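Local coordinates for triacylglycerol lipase (Clostridium botulinum, PDB 5AH1), which hydrolyses ester bonds, including those of synthetic polyesters, and is a zinc-binding alpha/beta-hydrolase classed as a triacylglycerol lipase, at residues A[28-33]-A[357-362]. Sequence-based numbering, arbitrary orientation.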
loop_
_atom_site.group_PDB
_atom_site.type_symbol
_atom_site.label_atom_id
_atom_site.label_comp_id
_atom_site.label_asym_id
_atom_site.label_seq_id
_atom_site.Cartn_x
_atom_site.Cartn_y
_atom_site.Cartn_z
ATOM N N ILE A 28 3.676 -21.296 13.879
ATOM C CA ILE A 28 4.966 -21.648 14.470
ATOM C C ILE A 28 6.125 -21.029 13.681
ATOM O O ILE A 28 6.980 -20.349 14.255
ATOM C CB ILE A 28 5.165 -23.192 14.554
ATOM C CG1 ILE A 28 4.178 -23.801 15.559
ATOM C CG2 ILE A 28 6.613 -23.540 14.938
ATOM C CD1 ILE A 28 4.371 -25.306 15.815
ATOM N N LYS A 29 6.151 -21.263 12.372
ATOM C CA LYS A 29 7.294 -20.866 11.545
ATOM C C LYS A 29 6.868 -20.196 10.241
ATOM O O LYS A 29 6.060 -20.738 9.482
ATOM C CB LYS A 29 8.164 -22.089 11.242
ATOM C CG LYS A 29 9.499 -21.751 10.581
ATOM C CD LYS A 29 10.374 -22.991 10.373
ATOM C CE LYS A 29 10.796 -23.617 11.702
ATOM N NZ LYS A 29 11.774 -24.736 11.526
ATOM N N ILE A 30 7.418 -19.016 9.980
ATOM C CA ILE A 30 7.114 -18.331 8.734
ATOM C C ILE A 30 8.022 -18.902 7.650
ATOM O O ILE A 30 9.242 -18.887 7.768
ATOM C CB ILE A 30 7.253 -16.807 8.829
ATOM C CG1 ILE A 30 6.200 -16.268 9.803
ATOM C CG2 ILE A 30 7.021 -16.159 7.464
ATOM C CD1 ILE A 30 6.350 -14.798 10.128
ATOM N N PRO A 31 7.422 -19.428 6.588
ATOM C CA PRO A 31 8.189 -20.055 5.512
ATOM C C PRO A 31 8.933 -19.021 4.683
ATOM O O PRO A 31 8.523 -17.859 4.618
ATOM C CB PRO A 31 7.109 -20.739 4.679
ATOM C CG PRO A 31 5.863 -19.972 5.032
ATOM C CD PRO A 31 5.972 -19.511 6.369
ATOM N N THR A 32 10.021 -19.458 4.070
ATOM C CA THR A 32 10.767 -18.650 3.125
ATOM C C THR A 32 10.796 -19.448 1.825
ATOM O O THR A 32 10.107 -20.471 1.693
ATOM C CB THR A 32 12.194 -18.370 3.615
ATOM O OG1 THR A 32 12.899 -19.606 3.744
ATOM C CG2 THR A 32 12.182 -17.636 4.960
ATOM N N LEU A 33 11.598 -19.014 0.866
ATOM C CA LEU A 33 11.664 -19.749 -0.389
ATOM C C LEU A 33 12.164 -21.178 -0.225
ATOM O O LEU A 33 11.888 -22.028 -1.072
ATOM C CB LEU A 33 12.515 -19.005 -1.413
ATOM C CG LEU A 33 11.814 -17.823 -2.078
ATOM C CD1 LEU A 33 12.792 -17.107 -2.989
ATOM C CD2 LEU A 33 10.598 -18.293 -2.870
ATOM N N TYR A 357 -1.573 -18.078 7.544
ATOM C CA TYR A 357 -1.710 -18.665 8.875
ATOM C C TYR A 357 -0.495 -18.361 9.774
ATOM O O TYR A 357 -0.659 -17.914 10.904
ATOM C CB TYR A 357 -1.940 -20.173 8.817
ATOM C CG TYR A 357 -3.289 -20.653 8.310
ATOM C CD1 TYR A 357 -4.348 -19.785 8.068
ATOM C CD2 TYR A 357 -3.500 -22.008 8.095
ATOM C CE1 TYR A 357 -5.568 -20.260 7.608
ATOM C CE2 TYR A 357 -4.708 -22.485 7.637
ATOM C CZ TYR A 357 -5.739 -21.621 7.408
ATOM O OH TYR A 357 -6.934 -22.129 6.955
ATOM N N PRO A 358 0.730 -18.591 9.280
ATOM C CA PRO A 358 1.842 -18.378 10.213
ATOM C C PRO A 358 2.083 -16.905 10.531
ATOM O O PRO A 358 2.458 -16.568 11.661
ATOM C CB PRO A 358 3.043 -18.984 9.480
ATOM C CG PRO A 358 2.664 -19.011 8.060
ATOM C CD PRO A 358 1.167 -19.196 8.015
ATOM N N THR A 359 1.871 -16.030 9.554
ATOM C CA THR A 359 2.078 -14.611 9.755
ATOM C C THR A 359 1.019 -14.055 10.709
ATOM O O THR A 359 1.342 -13.299 11.629
ATOM C CB THR A 359 2.082 -13.858 8.418
ATOM O OG1 THR A 359 0.904 -14.192 7.680
ATOM C CG2 THR A 359 3.307 -14.248 7.596
ATOM N N ALA A 360 -0.243 -14.424 10.501
ATOM C CA ALA A 360 -1.319 -14.007 11.398
ATOM C C ALA A 360 -1.080 -14.514 12.810
ATOM O O ALA A 360 -1.289 -13.799 13.776
ATOM C CB ALA A 360 -2.649 -14.519 10.891
ATOM N N ASN A 361 -0.650 -15.763 12.930
ATOM C CA ASN A 361 -0.492 -16.354 14.247
ATOM C C ASN A 361 0.717 -15.760 14.976
ATOM O O ASN A 361 0.659 -15.543 16.186
ATOM C CB ASN A 361 -0.457 -17.881 14.141
ATOM C CG ASN A 361 -1.788 -18.446 13.613
ATOM O OD1 ASN A 361 -2.827 -17.770 13.670
ATOM N ND2 ASN A 361 -1.755 -19.663 13.074
ATOM N N LEU A 362 1.805 -15.477 14.263
ATOM C CA LEU A 362 2.935 -14.825 14.925
ATOM C C LEU A 362 2.625 -13.393 15.349
ATOM O O LEU A 362 2.929 -13.005 16.465
ATOM C CB LEU A 362 4.215 -14.900 14.072
ATOM C CG LEU A 362 4.895 -16.279 14.020
ATOM C CD1 LEU A 362 6.276 -16.162 13.440
ATOM C CD2 LEU A 362 4.971 -16.991 15.390
#
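Residues 28-33, the beginning of the modelled chain and extended from K29 to T32, run past the short helix 357-363, and the CA atoms come nearest at I30 and P358, 5.5 Å apart. The contact sits on the surface of this alpha/beta-hydrolase, where the N-terminal segment, just ahead of helix 36-42, lies against a helix from late in the lipase-like domain. The helix offers the loop carbon atoms, from P358, T359 and L362, while its own L362 N donates to P358 O. I30 supplies the main wedge. Its CG1 stands beside the backbone N (chi1 -65°) and the chain then runs out extended (chi2 172°), which carries CD1 in among the side chains one helical turn apart, T359 and L362. The tip of I30, CD1, lies 3.6 Å from CD1 of L362 and 4.0 Å from CG2 of T359, and the I30 and T359 side chains meet nearly at right angles. L236 and L239 of helix 235-239 and Y248 of helix 242-257 also touch I30, so the wedge enters an apolar cluster shared by three helices. T359 turns its methyl to I30 while its OG1 hydrogen-bonds chiefly to G385 O, with F356 O as a second acceptor, consistent with a fixed rotation of the side chain. Farther along, the two proline rings cross at about a right angle, CD of P31 coming 3.7 Å from CG of P358. Beside them the K29 carbonyl oxygen O rests 3.5 Å from CB of P358.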